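Local coordinates for protein aldo-keto Reductase, OXIDOREDUCTASE (Salmonella typhimurium, PDB 5T79) that binds NADPH and probably reduces aldehydes with it, its likely biocatalytic use being the conversion of 3-hydroxybutanal to 1,3-butanediol, at residues I28-W33 against A47-A52; S197-W202 against G227-R232; A281-L286 against R314-A319. One frame throughout, in Å; residues are numbered along the deposited sequence.

Interaction 1 (I28-W33 against A47-A52); sequences ISLGLW and ALLQRA. With NDP (NADPH dihydro-nicotinamide-adenine-dinucleotide phosphate), chain E.
The contact of L30 and L32 with L48, L49 and A52 is apolar strand-to-helix packing, buried between strand 24-31 of the central sheet and helix 42-54 on its outside. The segments 28-31 and 47-52 run nearly antiparallel, at 166°, with axes 10.1 Å apart, and meet chiefly through side chains. L30 carries most of it. With CG anti to the backbone N (chi1 179°), its isobutyl group reaches out to the helix, where CD2 meets residues one helical turn apart: it lies 4.0 Å from L49 CD2 and 4.1 Å from A52 CB, and also nears the main-chain O of L48. The L30 and L49 side chains cross at about a right angle. L32 adds a looser touch, its CD1 4.4 Å from L49 CD2. F60 of the next strand and F77 of helix 72-85 help enclose this layer.

At the end of the strand the chain meets the cofactor: G31 CA comes within 3.1 Å of O3D of the nicotinamide ribose, leaving no space for a side chain. W33 lays one face of its indole over the dihydronicotinamide, C5N lying 3.6 Å above the ring plane and offset toward the rim. Strand, helix and the parallel strand 59-61 form a right-handed beta-alpha-beta unit of the TIM barrel, with the NADPH site at the C-terminal ends of the barrel strands, as in other aldo-keto reductases.

Interaction 2 (S197-W202 against G227-R232); sequences SLFERW and GQLTDR. With NDP (NADPH dihydro-nicotinamide-adenine-dinucleotide phosphate), chain E.
L229 points its isobutyl group into the turn S197-E200 and meets three consecutive residues with its two methyls. CD2 sits over one face of the F199 ring in a CH-pi contact, 4.0 Å from the centroid and 21° off the ring normal, and its other neighbour is L198 CD1, also at 4.0 Å. The second methyl, CD1, faces S197 CB, 4.0 Å away, with L198 CB beside it. Q228 approaches the same ring obliquely: OE1 is 3.5 Å from F199 CD2, with amide and ring planes 70° apart. Its NE2 bonds to Q254 O.

The S197 hydroxyl, placed between backbone N and carbonyl carbon (chi1 75°), accepts from F199 N in an ST turn. T230 OG1 likewise takes the N-H of R232 while donating to G227 O at 2.6 Å. From there R232 reaches the 2'-phosphate group of NADPH, where NH2 bonds to the phosphate oxygen O2X and to the ester oxygen O2B, each at 2.8 Å, with O2B in the guanidinium plane; NE adds a weak bond to O2X. This is a contact expected to favour NADPH over NADH.

F199 also packs on K262 and V263 of helix 257-272, L198 and L229 rest on A281 of helix 277-285, and L328 of helix 318-329 covers F199, so the loops after strands 191-193 and 217-220 pack against these three helices.

Interaction 3 (A281-L286 against R314-A319); sequences ALAWVL and RRFSAA
A283 and W284, near the end of helix 277-285, receive R314 and F316 of the chain leading into helix 318-329, and apolar packing accounts for much of the contact. The tightest approach is A283 CB to R314 CB, 3.4 Å, where the two backbones come close. F316 sets its ring edge against A283 C, 3.6 Å from CE1; CE1 is also 3.5 Å from W284 N, and CZ reaches W284 CB.

An aromatic pair extends this packing. W284, its CG anti to the backbone N (chi1 -177°), turns the edge of its indole toward the face of F316 in a T-shaped pair, with the five-membered ring and the phenyl centroids 5.7 Å apart and the planes at 86°. R273 makes a cation-pi contact with F316, and R287 makes one with W284. Helix 277-285 belongs to the outer layer of the TIM barrel, whereas 318-329, after the last beta-alpha unit, is a C-terminal helix added to its outside; S317, just after F316, is its N-cap.

Polar links across the segments run through water. One water donates to A283 O and R314 O, both at 2.7 Å, and accepts from R314 NH1, joining the helix end to the incoming chain. A second donates to L286 O and accepts from the same NH1 at 2.9 Å. R314 extends straight from CG to NE, bringing its guanidinium edge to L286, with L286 O and the second water in its plane; NH1 is 3.8 Å from L286 O, while NH2 forms a salt bridge with E14.

Along the chain the three contacts follow in series, all within the aldo-keto reductase fold. Interaction 1 belongs to the first half, on the strand 24-31 and helix 42-54 unit, whereas interactions 2 and 3 lie toward the C-terminal half, their centres 14 Å apart. These two touch directly: W284 packs against L198 and R201, so the cofactor loop of interaction 2 and the chain entering the C-terminal helix pack on the same barrel helix, 277-285. Interaction 1 lies 19 Å from interaction 2 and 23 Å from interaction 3, centre to centre, yet I28 CD1 meets L282 CD1 at 4.1 Å. NADPH joins 28-33 and 227-232 at its nicotinamide and adenosine ends.

Interaction 1 (I28-W33 against A47-A52)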
loop_
_atom_site.group_PDB
_atom_site.type_symbol
_atom_site.label_atom_id
_atom_site.label_comp_id
_atom_site.label_asym_id
_atom_site.label_seq_id
_atom_site.Cartn_x
_atom_site.Cartn_y
_atom_site.Cartn_z
ATOM N N ILE A 28 -3.850 -8.399 -3.674
ATOM C CA ILE A 28 -2.531 -7.850 -3.991
ATOM C C ILE A 28 -2.708 -6.451 -4.630
ATOM O O ILE A 28 -3.366 -6.348 -5.662
ATOM C CB ILE A 28 -1.717 -8.774 -4.950
ATOM C CG1 ILE A 28 -1.626 -10.267 -4.430
ATOM C CG2 ILE A 28 -0.332 -8.157 -5.242
ATOM C CD1 ILE A 28 -0.546 -10.569 -3.469
ATOM N N SER A 29 -2.126 -5.394 -4.026
ATOM C CA SER A 29 -2.126 -4.039 -4.611
ATOM C C SER A 29 -0.680 -3.699 -5.027
ATOM O O SER A 29 0.256 -4.276 -4.483
ATOM C CB SER A 29 -2.663 -3.010 -3.606
ATOM O OG SER A 29 -4.015 -3.296 -3.261
ATOM N N LEU A 30 -0.497 -2.755 -5.952
ATOM C CA LEU A 30 0.842 -2.358 -6.391
ATOM C C LEU A 30 1.161 -0.940 -5.945
ATOM O O LEU A 30 0.400 -0.032 -6.238
ATOM C CB LEU A 30 0.976 -2.468 -7.935
ATOM C CG LEU A 30 2.351 -2.058 -8.532
ATOM C CD1 LEU A 30 3.478 -3.019 -8.085
ATOM C CD2 LEU A 30 2.282 -1.930 -10.060
ATOM N N GLY A 31 2.308 -0.778 -5.285
ATOM C CA GLY A 31 2.817 0.513 -4.840
ATOM C C GLY A 31 3.821 1.092 -5.815
ATOM O O GLY A 31 4.543 0.344 -6.482
ATOM N N LEU A 32 3.874 2.435 -5.914
ATOM C CA LEU A 32 4.755 3.124 -6.873
ATOM C C LEU A 32 5.927 3.847 -6.162
ATOM O O LEU A 32 6.569 4.728 -6.754
ATOM C CB LEU A 32 3.904 4.094 -7.743
ATOM C CG LEU A 32 3.126 3.418 -8.927
ATOM C CD1 LEU A 32 1.934 2.595 -8.433
ATOM C CD2 LEU A 32 2.621 4.454 -9.927
ATOM N N TRP A 33 6.249 3.416 -4.923
ATOM C CA TRP A 33 7.339 3.982 -4.096
ATOM C C TRP A 33 8.658 3.905 -4.823
ATOM O O TRP A 33 9.360 4.906 -4.876
ATOM C CB TRP A 33 7.426 3.276 -2.738
ATOM C CG TRP A 33 8.454 3.807 -1.772
ATOM C CD1 TRP A 33 8.805 5.107 -1.567
ATOM C CD2 TRP A 33 9.155 3.042 -0.779
ATOM N NE1 TRP A 33 9.737 5.192 -0.557
ATOM C CE2 TRP A 33 9.974 3.939 -0.059
ATOM C CE3 TRP A 33 9.215 1.673 -0.469
ATOM C CZ2 TRP A 33 10.845 3.512 0.955
ATOM C CZ3 TRP A 33 10.059 1.252 0.556
ATOM C CH2 TRP A 33 10.870 2.163 1.244
ATOM N N ALA A 47 5.209 -1.470 -18.406
ATOM C CA ALA A 47 5.069 -2.933 -18.403
ATOM C C ALA A 47 4.552 -3.426 -17.037
ATOM O O ALA A 47 3.712 -4.326 -16.997
ATOM C CB ALA A 47 6.412 -3.595 -18.726
ATOM N N LEU A 48 5.034 -2.832 -15.933
ATOM C CA LEU A 48 4.584 -3.197 -14.559
ATOM C C LEU A 48 3.100 -2.870 -14.360
ATOM O O LEU A 48 2.327 -3.721 -13.925
ATOM C CB LEU A 48 5.424 -2.442 -13.485
ATOM C CG LEU A 48 6.889 -2.864 -13.371
ATOM C CD1 LEU A 48 7.699 -1.874 -12.530
ATOM C CD2 LEU A 48 7.013 -4.287 -12.842
ATOM N N LEU A 49 2.693 -1.647 -14.693
ATOM C CA LEU A 49 1.284 -1.271 -14.571
ATOM C C LEU A 49 0.377 -2.152 -15.456
ATOM O O LEU A 49 -0.672 -2.581 -15.002
ATOM C CB LEU A 49 1.071 0.213 -14.912
ATOM C CG LEU A 49 1.720 1.215 -13.955
ATOM C CD1 LEU A 49 1.516 2.641 -14.450
ATOM C CD2 LEU A 49 1.196 1.042 -12.536
ATOM N N GLN A 50 0.778 -2.421 -16.705
ATOM C CA GLN A 50 -0.045 -3.238 -17.601
ATOM C C GLN A 50 -0.127 -4.681 -17.095
ATOM O O GLN A 50 -1.207 -5.277 -17.143
ATOM C CB GLN A 50 0.513 -3.198 -19.039
ATOM C CG GLN A 50 0.292 -1.827 -19.705
ATOM C CD GLN A 50 0.796 -1.809 -21.130
ATOM O OE1 GLN A 50 1.098 -2.840 -21.701
ATOM N NE2 GLN A 50 0.831 -0.646 -21.763
ATOM N N ARG A 51 1.003 -5.248 -16.615
ATOM C CA ARG A 51 0.959 -6.642 -16.124
ATOM C C ARG A 51 0.071 -6.740 -14.869
ATOM O O ARG A 51 -0.730 -7.685 -14.743
ATOM C CB ARG A 51 2.365 -7.187 -15.831
ATOM C CG ARG A 51 2.390 -8.725 -15.545
ATOM C CD ARG A 51 1.923 -9.513 -16.772
ATOM N NE ARG A 51 1.971 -10.960 -16.572
ATOM C CZ ARG A 51 0.958 -11.795 -16.798
ATOM N NH1 ARG A 51 -0.218 -11.331 -17.207
ATOM N NH2 ARG A 51 1.113 -13.098 -16.615
ATOM N N ALA A 52 0.176 -5.736 -13.974
ATOM C CA ALA A 52 -0.621 -5.701 -12.746
ATOM C C ALA A 52 -2.126 -5.709 -13.075
ATOM O O ALA A 52 -2.845 -6.574 -12.572
ATOM C CB ALA A 52 -0.266 -4.476 -11.912
HETATM P PA NDP E . 7.972 -4.887 -0.722
HETATM O O1A NDP E . 6.920 -5.715 -1.395
HETATM O O2A NDP E . 8.304 -4.950 0.701
HETATM O O5B NDP E . 9.395 -5.034 -1.461
HETATM C C5B NDP E . 9.400 -4.594 -2.833
HETATM C C4B NDP E . 10.762 -4.752 -3.450
HETATM O O4B NDP E . 11.281 -6.066 -3.143
HETATM C C3B NDP E . 10.760 -4.630 -4.972
HETATM O O3B NDP E . 11.045 -3.289 -5.364
HETATM C C2B NDP E . 11.826 -5.627 -5.409
HETATM O O2B NDP E . 13.138 -5.023 -5.413
HETATM C C1B NDP E . 11.768 -6.693 -4.313
HETATM N N9A NDP E . 10.907 -7.833 -4.615
HETATM C C8A NDP E . 9.538 -7.871 -4.633
HETATM N N7A NDP E . 9.039 -9.046 -4.932
HETATM C C5A NDP E . 10.161 -9.837 -5.133
HETATM C C6A NDP E . 10.318 -11.177 -5.541
HETATM N N6A NDP E . 9.302 -12.034 -5.694
HETATM N N1A NDP E . 11.578 -11.630 -5.732
HETATM C C2A NDP E . 12.605 -10.811 -5.477
HETATM N N3A NDP E . 12.579 -9.540 -5.066
HETATM C C4A NDP E . 11.319 -9.103 -4.932
HETATM O O3 NDP E . 7.349 -3.460 -1.030
HETATM P PN NDP E . 7.932 -2.052 -0.547
HETATM O O1N NDP E . 8.613 -1.623 -1.794
HETATM O O2N NDP E . 8.713 -2.132 0.757
HETATM O O5D NDP E . 6.716 -1.053 -0.140
HETATM C C5D NDP E . 5.382 -1.461 -0.550
HETATM C C4D NDP E . 4.556 -0.265 -0.964
HETATM O O4D NDP E . 4.058 0.389 0.218
HETATM C C3D NDP E . 5.269 0.822 -1.747
HETATM O O3D NDP E . 5.355 0.477 -3.121
HETATM C C2D NDP E . 4.437 2.071 -1.420
HETATM O O2D NDP E . 3.326 2.369 -2.264
HETATM C C1D NDP E . 3.985 1.786 0.015
HETATM N N1N NDP E . 4.850 2.403 1.041
HETATM C C2N NDP E . 4.234 3.295 1.918
HETATM C C3N NDP E . 4.903 3.923 2.901
HETATM C C7N NDP E . 4.124 4.636 3.973
HETATM O O7N NDP E . 4.804 5.247 4.812
HETATM N N7N NDP E . 2.790 4.649 3.987
HETATM C C4N NDP E . 6.407 3.861 2.936
HETATM C C5N NDP E . 6.934 2.705 2.154
HETATM C C6N NDP E . 6.213 2.058 1.261
HETATM P P2B NDP E . 14.296 -5.123 -6.547
HETATM O O1X NDP E . 14.687 -3.853 -7.207
HETATM O O2X NDP E . 15.426 -5.752 -5.742
HETATM O O3X NDP E . 13.788 -6.184 -7.516
#

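Interaction 2 (S197-W202 against G227-R232)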
loop_
_atom_site.group_PDB
_atom_site.type_symbol
_atom_site.label_atom_id
_atom_site.label_comp_id
_atom_site.label_asym_id
_atom_site.label_seq_id
_atom_site.Cartn_x
_atom_site.Cartn_y
_atom_site.Cartn_z
ATOM N N SER A 197 4.726 -6.986 8.247
ATOM C CA SER A 197 5.399 -8.156 7.646
ATOM C C SER A 197 5.802 -9.114 8.735
ATOM O O SER A 197 5.638 -8.790 9.906
ATOM C CB SER A 197 6.647 -7.727 6.867
ATOM O OG SER A 197 7.707 -7.384 7.755
ATOM N N LEU A 198 6.403 -10.258 8.369
ATOM C CA LEU A 198 6.938 -11.206 9.364
ATOM C C LEU A 198 7.947 -10.529 10.314
ATOM O O LEU A 198 8.047 -10.912 11.484
ATOM C CB LEU A 198 7.626 -12.378 8.658
ATOM C CG LEU A 198 6.693 -13.419 8.035
ATOM C CD1 LEU A 198 7.378 -14.154 6.887
ATOM C CD2 LEU A 198 6.282 -14.456 9.075
ATOM N N PHE A 199 8.674 -9.524 9.810
ATOM C CA PHE A 199 9.706 -8.820 10.566
ATOM C C PHE A 199 9.196 -7.529 11.234
ATOM O O PHE A 199 9.965 -6.844 11.914
ATOM C CB PHE A 199 10.895 -8.495 9.634
ATOM C CG PHE A 199 11.731 -9.692 9.223
ATOM C CD1 PHE A 199 11.731 -10.861 9.982
ATOM C CD2 PHE A 199 12.572 -9.622 8.117
ATOM C CE1 PHE A 199 12.522 -11.955 9.617
ATOM C CE2 PHE A 199 13.375 -10.707 7.759
ATOM C CZ PHE A 199 13.356 -11.864 8.523
ATOM N N GLU A 200 7.919 -7.205 11.068
ATOM C CA GLU A 200 7.373 -5.996 11.694
ATOM C C GLU A 200 5.945 -6.260 12.090
ATOM O O GLU A 200 5.037 -6.058 11.286
ATOM C CB GLU A 200 7.500 -4.767 10.758
ATOM C CG GLU A 200 7.075 -3.467 11.435
ATOM C CD GLU A 200 7.684 -3.282 12.816
ATOM O OE1 GLU A 200 8.911 -3.030 12.874
ATOM O OE2 GLU A 200 6.977 -3.529 13.826
ATOM N N ARG A 201 5.738 -6.702 13.342
ATOM C CA ARG A 201 4.414 -7.156 13.774
ATOM C C ARG A 201 3.693 -6.218 14.773
ATOM O O ARG A 201 2.773 -6.671 15.458
ATOM C CB ARG A 201 4.574 -8.569 14.402
ATOM C CG ARG A 201 5.127 -9.589 13.403
ATOM C CD ARG A 201 5.354 -10.949 14.037
ATOM N NE ARG A 201 4.088 -11.603 14.380
ATOM C CZ ARG A 201 3.982 -12.867 14.758
ATOM N NH1 ARG A 201 5.066 -13.631 14.854
ATOM N NH2 ARG A 201 2.791 -13.385 15.035
ATOM N N TRP A 202 4.038 -4.924 14.803
ATOM C CA TRP A 202 3.436 -3.970 15.743
ATOM C C TRP A 202 1.896 -3.882 15.648
ATOM O O TRP A 202 1.259 -3.679 16.676
ATOM C CB TRP A 202 4.049 -2.561 15.602
ATOM C CG TRP A 202 3.583 -1.780 14.403
ATOM C CD1 TRP A 202 4.155 -1.764 13.162
ATOM C CD2 TRP A 202 2.494 -0.846 14.357
ATOM N NE1 TRP A 202 3.474 -0.906 12.338
ATOM C CE2 TRP A 202 2.439 -0.338 13.039
ATOM C CE3 TRP A 202 1.526 -0.421 15.291
ATOM C CZ2 TRP A 202 1.468 0.587 12.633
ATOM C CZ3 TRP A 202 0.547 0.470 14.880
ATOM C CH2 TRP A 202 0.525 0.971 13.564
ATOM N N GLY A 227 12.144 -6.136 0.659
ATOM C CA GLY A 227 12.846 -7.113 -0.158
ATOM C C GLY A 227 13.678 -8.115 0.625
ATOM O O GLY A 227 14.231 -9.035 0.022
ATOM N N GLN A 228 13.784 -7.969 1.972
ATOM C CA GLN A 228 14.536 -8.948 2.788
ATOM C C GLN A 228 13.887 -10.334 2.739
ATOM O O GLN A 228 14.580 -11.359 2.662
ATOM C CB GLN A 228 14.620 -8.501 4.252
ATOM C CG GLN A 228 15.616 -7.359 4.478
ATOM C CD GLN A 228 15.662 -6.891 5.915
ATOM O OE1 GLN A 228 14.888 -7.326 6.777
ATOM N NE2 GLN A 228 16.588 -5.986 6.207
ATOM N N LEU A 229 12.548 -10.360 2.736
ATOM C CA LEU A 229 11.777 -11.606 2.744
ATOM C C LEU A 229 11.580 -12.139 1.315
ATOM O O LEU A 229 10.455 -12.365 0.863
ATOM C CB LEU A 229 10.431 -11.378 3.477
ATOM C CG LEU A 229 10.541 -11.150 5.001
ATOM C CD1 LEU A 229 9.305 -10.465 5.542
ATOM C CD2 LEU A 229 10.785 -12.466 5.746
ATOM N N THR A 230 12.704 -12.299 0.591
ATOM C CA THR A 230 12.755 -12.783 -0.795
ATOM C C THR A 230 14.012 -13.635 -0.988
ATOM O O THR A 230 14.693 -13.968 -0.006
ATOM C CB THR A 230 12.746 -11.606 -1.820
ATOM O OG1 THR A 230 14.011 -10.941 -1.796
ATOM C CG2 THR A 230 11.617 -10.601 -1.597
ATOM N N ASP A 231 14.337 -13.918 -2.267
ATOM C CA ASP A 231 15.521 -14.633 -2.753
ATOM C C ASP A 231 16.759 -13.759 -2.758
ATOM O O ASP A 231 17.866 -14.294 -2.760
ATOM C CB ASP A 231 15.280 -15.104 -4.207
ATOM C CG ASP A 231 14.719 -16.495 -4.358
ATOM O OD1 ASP A 231 14.723 -17.247 -3.363
ATOM O OD2 ASP A 231 14.303 -16.847 -5.485
ATOM N N ARG A 232 16.570 -12.418 -2.819
ATOM C CA ARG A 232 17.610 -11.390 -2.961
ATOM C C ARG A 232 18.922 -11.692 -2.209
ATOM O O ARG A 232 19.975 -11.698 -2.848
ATOM C CB ARG A 232 17.084 -10.003 -2.542
ATOM C CG ARG A 232 17.975 -8.847 -3.013
ATOM C CD ARG A 232 17.622 -7.530 -2.357
ATOM N NE ARG A 232 16.475 -6.883 -2.994
ATOM C CZ ARG A 232 15.679 -6.003 -2.392
ATOM N NH1 ARG A 232 15.885 -5.666 -1.124
ATOM N NH2 ARG A 232 14.664 -5.460 -3.052
HETATM P PA NDP E . 7.972 -4.887 -0.722
HETATM O O1A NDP E . 6.920 -5.715 -1.395
HETATM O O2A NDP E . 8.304 -4.950 0.701
HETATM O O5B NDP E . 9.395 -5.034 -1.461
HETATM C C5B NDP E . 9.400 -4.594 -2.833
HETATM C C4B NDP E . 10.762 -4.752 -3.450
HETATM O O4B NDP E . 11.281 -6.066 -3.143
HETATM C C3B NDP E . 10.760 -4.630 -4.972
HETATM O O3B NDP E . 11.045 -3.289 -5.364
HETATM C C2B NDP E . 11.826 -5.627 -5.409
HETATM O O2B NDP E . 13.138 -5.023 -5.413
HETATM C C1B NDP E . 11.768 -6.693 -4.313
HETATM N N9A NDP E . 10.907 -7.833 -4.615
HETATM C C8A NDP E . 9.538 -7.871 -4.633
HETATM N N7A NDP E . 9.039 -9.046 -4.932
HETATM C C5A NDP E . 10.161 -9.837 -5.133
HETATM C C6A NDP E . 10.318 -11.177 -5.541
HETATM N N6A NDP E . 9.302 -12.034 -5.694
HETATM N N1A NDP E . 11.578 -11.630 -5.732
HETATM C C2A NDP E . 12.605 -10.811 -5.477
HETATM N N3A NDP E . 12.579 -9.540 -5.066
HETATM C C4A NDP E . 11.319 -9.103 -4.932
HETATM O O3 NDP E . 7.349 -3.460 -1.030
HETATM P PN NDP E . 7.932 -2.052 -0.547
HETATM O O1N NDP E . 8.613 -1.623 -1.794
HETATM O O2N NDP E . 8.713 -2.132 0.757
HETATM O O5D NDP E . 6.716 -1.053 -0.140
HETATM C C5D NDP E . 5.382 -1.461 -0.550
HETATM C C4D NDP E . 4.556 -0.265 -0.964
HETATM O O4D NDP E . 4.058 0.389 0.218
HETATM C C3D NDP E . 5.269 0.822 -1.747
HETATM O O3D NDP E . 5.355 0.477 -3.121
HETATM C C2D NDP E . 4.437 2.071 -1.420
HETATM O O2D NDP E . 3.326 2.369 -2.264
HETATM C C1D NDP E . 3.985 1.786 0.015
HETATM N N1N NDP E . 4.850 2.403 1.041
HETATM C C2N NDP E . 4.234 3.295 1.918
HETATM C C3N NDP E . 4.903 3.923 2.901
HETATM C C7N NDP E . 4.124 4.636 3.973
HETATM O O7N NDP E . 4.804 5.247 4.812
HETATM N N7N NDP E . 2.790 4.649 3.987
HETATM C C4N NDP E . 6.407 3.861 2.936
HETATM C C5N NDP E . 6.934 2.705 2.154
HETATM C C6N NDP E . 6.213 2.058 1.261
HETATM P P2B NDP E . 14.296 -5.123 -6.547
HETATM O O1X NDP E . 14.687 -3.853 -7.207
HETATM O O2X NDP E . 15.426 -5.752 -5.742
HETATM O O3X NDP E . 13.788 -6.184 -7.516
#

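Interaction 3 (A281-L286 against R314-A319)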
loop_
_atom_site.group_PDB
_atom_site.type_symbol
_atom_site.label_atom_id
_atom_site.label_comp_id
_atom_site.label_asym_id
_atom_site.label_seq_id
_atom_site.Cartn_x
_atom_site.Cartn_y
_atom_site.Cartn_z
ATOM N N ALA A 281 5.599 -15.063 2.549
ATOM C CA ALA A 281 5.605 -13.847 3.353
ATOM C C ALA A 281 4.341 -13.009 3.101
ATOM O O ALA A 281 3.753 -12.497 4.059
ATOM C CB ALA A 281 6.871 -13.037 3.083
ATOM N N LEU A 282 3.884 -12.921 1.834
ATOM C CA LEU A 282 2.648 -12.191 1.484
ATOM C C LEU A 282 1.421 -12.910 2.030
ATOM O O LEU A 282 0.524 -12.286 2.602
ATOM C CB LEU A 282 2.506 -12.029 -0.051
ATOM C CG LEU A 282 3.617 -11.292 -0.779
ATOM C CD1 LEU A 282 3.306 -11.204 -2.265
ATOM C CD2 LEU A 282 3.824 -9.864 -0.199
ATOM N N ALA A 283 1.382 -14.237 1.845
ATOM C CA ALA A 283 0.303 -15.093 2.334
ATOM C C ALA A 283 0.144 -14.941 3.845
ATOM O O ALA A 283 -0.978 -14.868 4.344
ATOM C CB ALA A 283 0.638 -16.542 2.002
ATOM N N TRP A 284 1.281 -14.878 4.574
ATOM C CA TRP A 284 1.284 -14.786 6.030
ATOM C C TRP A 284 0.570 -13.517 6.504
ATOM O O TRP A 284 -0.136 -13.578 7.497
ATOM C CB TRP A 284 2.716 -14.851 6.579
ATOM C CG TRP A 284 2.806 -14.824 8.081
ATOM C CD1 TRP A 284 2.809 -15.899 8.924
ATOM C CD2 TRP A 284 2.938 -13.665 8.910
ATOM N NE1 TRP A 284 2.937 -15.478 10.229
ATOM C CE2 TRP A 284 3.031 -14.112 10.248
ATOM C CE3 TRP A 284 3.020 -12.282 8.652
ATOM C CZ2 TRP A 284 3.192 -13.228 11.324
ATOM C CZ3 TRP A 284 3.155 -11.409 9.718
ATOM C CH2 TRP A 284 3.212 -11.877 11.036
ATOM N N VAL A 285 0.722 -12.394 5.801
ATOM C CA VAL A 285 0.076 -11.137 6.198
ATOM C C VAL A 285 -1.473 -11.284 6.220
ATOM O O VAL A 285 -2.119 -10.698 7.095
ATOM C CB VAL A 285 0.530 -9.954 5.304
ATOM C CG1 VAL A 285 -0.342 -8.721 5.525
ATOM C CG2 VAL A 285 2.009 -9.623 5.541
ATOM N N LEU A 286 -2.051 -12.079 5.303
ATOM C CA LEU A 286 -3.522 -12.257 5.233
ATOM C C LEU A 286 -4.041 -13.513 5.982
ATOM O O LEU A 286 -5.226 -13.833 5.872
ATOM C CB LEU A 286 -3.971 -12.366 3.762
ATOM C CG LEU A 286 -3.555 -11.244 2.783
ATOM C CD1 LEU A 286 -4.023 -11.578 1.377
ATOM C CD2 LEU A 286 -4.150 -9.904 3.183
ATOM N N ARG A 314 -2.052 -20.046 0.377
ATOM C CA ARG A 314 -1.921 -19.072 1.468
ATOM C C ARG A 314 -2.563 -19.515 2.802
ATOM O O ARG A 314 -2.824 -18.681 3.675
ATOM C CB ARG A 314 -2.458 -17.699 1.034
ATOM C CG ARG A 314 -3.941 -17.613 0.704
ATOM C CD ARG A 314 -4.266 -16.164 0.408
ATOM N NE ARG A 314 -5.704 -15.979 0.240
ATOM C CZ ARG A 314 -6.521 -15.603 1.213
ATOM N NH1 ARG A 314 -6.046 -15.334 2.424
ATOM N NH2 ARG A 314 -7.822 -15.489 0.985
ATOM N N ARG A 315 -2.734 -20.828 2.991
ATOM C CA ARG A 315 -3.271 -21.346 4.246
ATOM C C ARG A 315 -2.131 -21.767 5.147
ATOM O O ARG A 315 -1.149 -22.347 4.669
ATOM C CB ARG A 315 -4.229 -22.528 4.009
ATOM C CG ARG A 315 -5.586 -22.113 3.462
ATOM C CD ARG A 315 -6.486 -23.319 3.228
ATOM N NE ARG A 315 -7.645 -22.993 2.392
ATOM C CZ ARG A 315 -8.826 -22.596 2.856
ATOM N NH1 ARG A 315 -9.026 -22.464 4.162
ATOM N NH2 ARG A 315 -9.818 -22.324 2.017
ATOM N N PHE A 316 -2.267 -21.485 6.449
ATOM C CA PHE A 316 -1.293 -21.859 7.476
ATOM C C PHE A 316 -1.972 -22.607 8.607
ATOM O O PHE A 316 -3.049 -22.191 9.049
ATOM C CB PHE A 316 -0.600 -20.614 8.043
ATOM C CG PHE A 316 0.251 -19.886 7.038
ATOM C CD1 PHE A 316 -0.303 -18.927 6.201
ATOM C CD2 PHE A 316 1.615 -20.136 6.946
ATOM C CE1 PHE A 316 0.483 -18.255 5.271
ATOM C CE2 PHE A 316 2.404 -19.445 6.019
ATOM C CZ PHE A 316 1.833 -18.504 5.200
ATOM N N SER A 317 -1.350 -23.685 9.084
ATOM C CA SER A 317 -1.871 -24.456 10.211
ATOM C C SER A 317 -1.358 -23.858 11.521
ATOM O O SER A 317 -0.454 -23.011 11.498
ATOM C CB SER A 317 -1.444 -25.920 10.098
ATOM O OG SER A 317 -0.026 -26.006 10.129
ATOM N N ALA A 318 -1.910 -24.324 12.664
ATOM C CA ALA A 318 -1.467 -23.904 13.995
ATOM C C ALA A 318 0.035 -24.194 14.141
ATOM O O ALA A 318 0.796 -23.300 14.526
ATOM C CB ALA A 318 -2.266 -24.635 15.071
ATOM N N ALA A 319 0.458 -25.420 13.727
ATOM C CA ALA A 319 1.844 -25.901 13.752
ATOM C C ALA A 319 2.770 -24.999 12.917
ATOM O O ALA A 319 3.833 -24.612 13.401
ATOM C CB ALA A 319 1.909 -27.340 13.247
HETATM O O HOH W 1 -3.374 -16.072 3.953
HETATM O O HOH W 2 -7.918 -14.638 4.524
#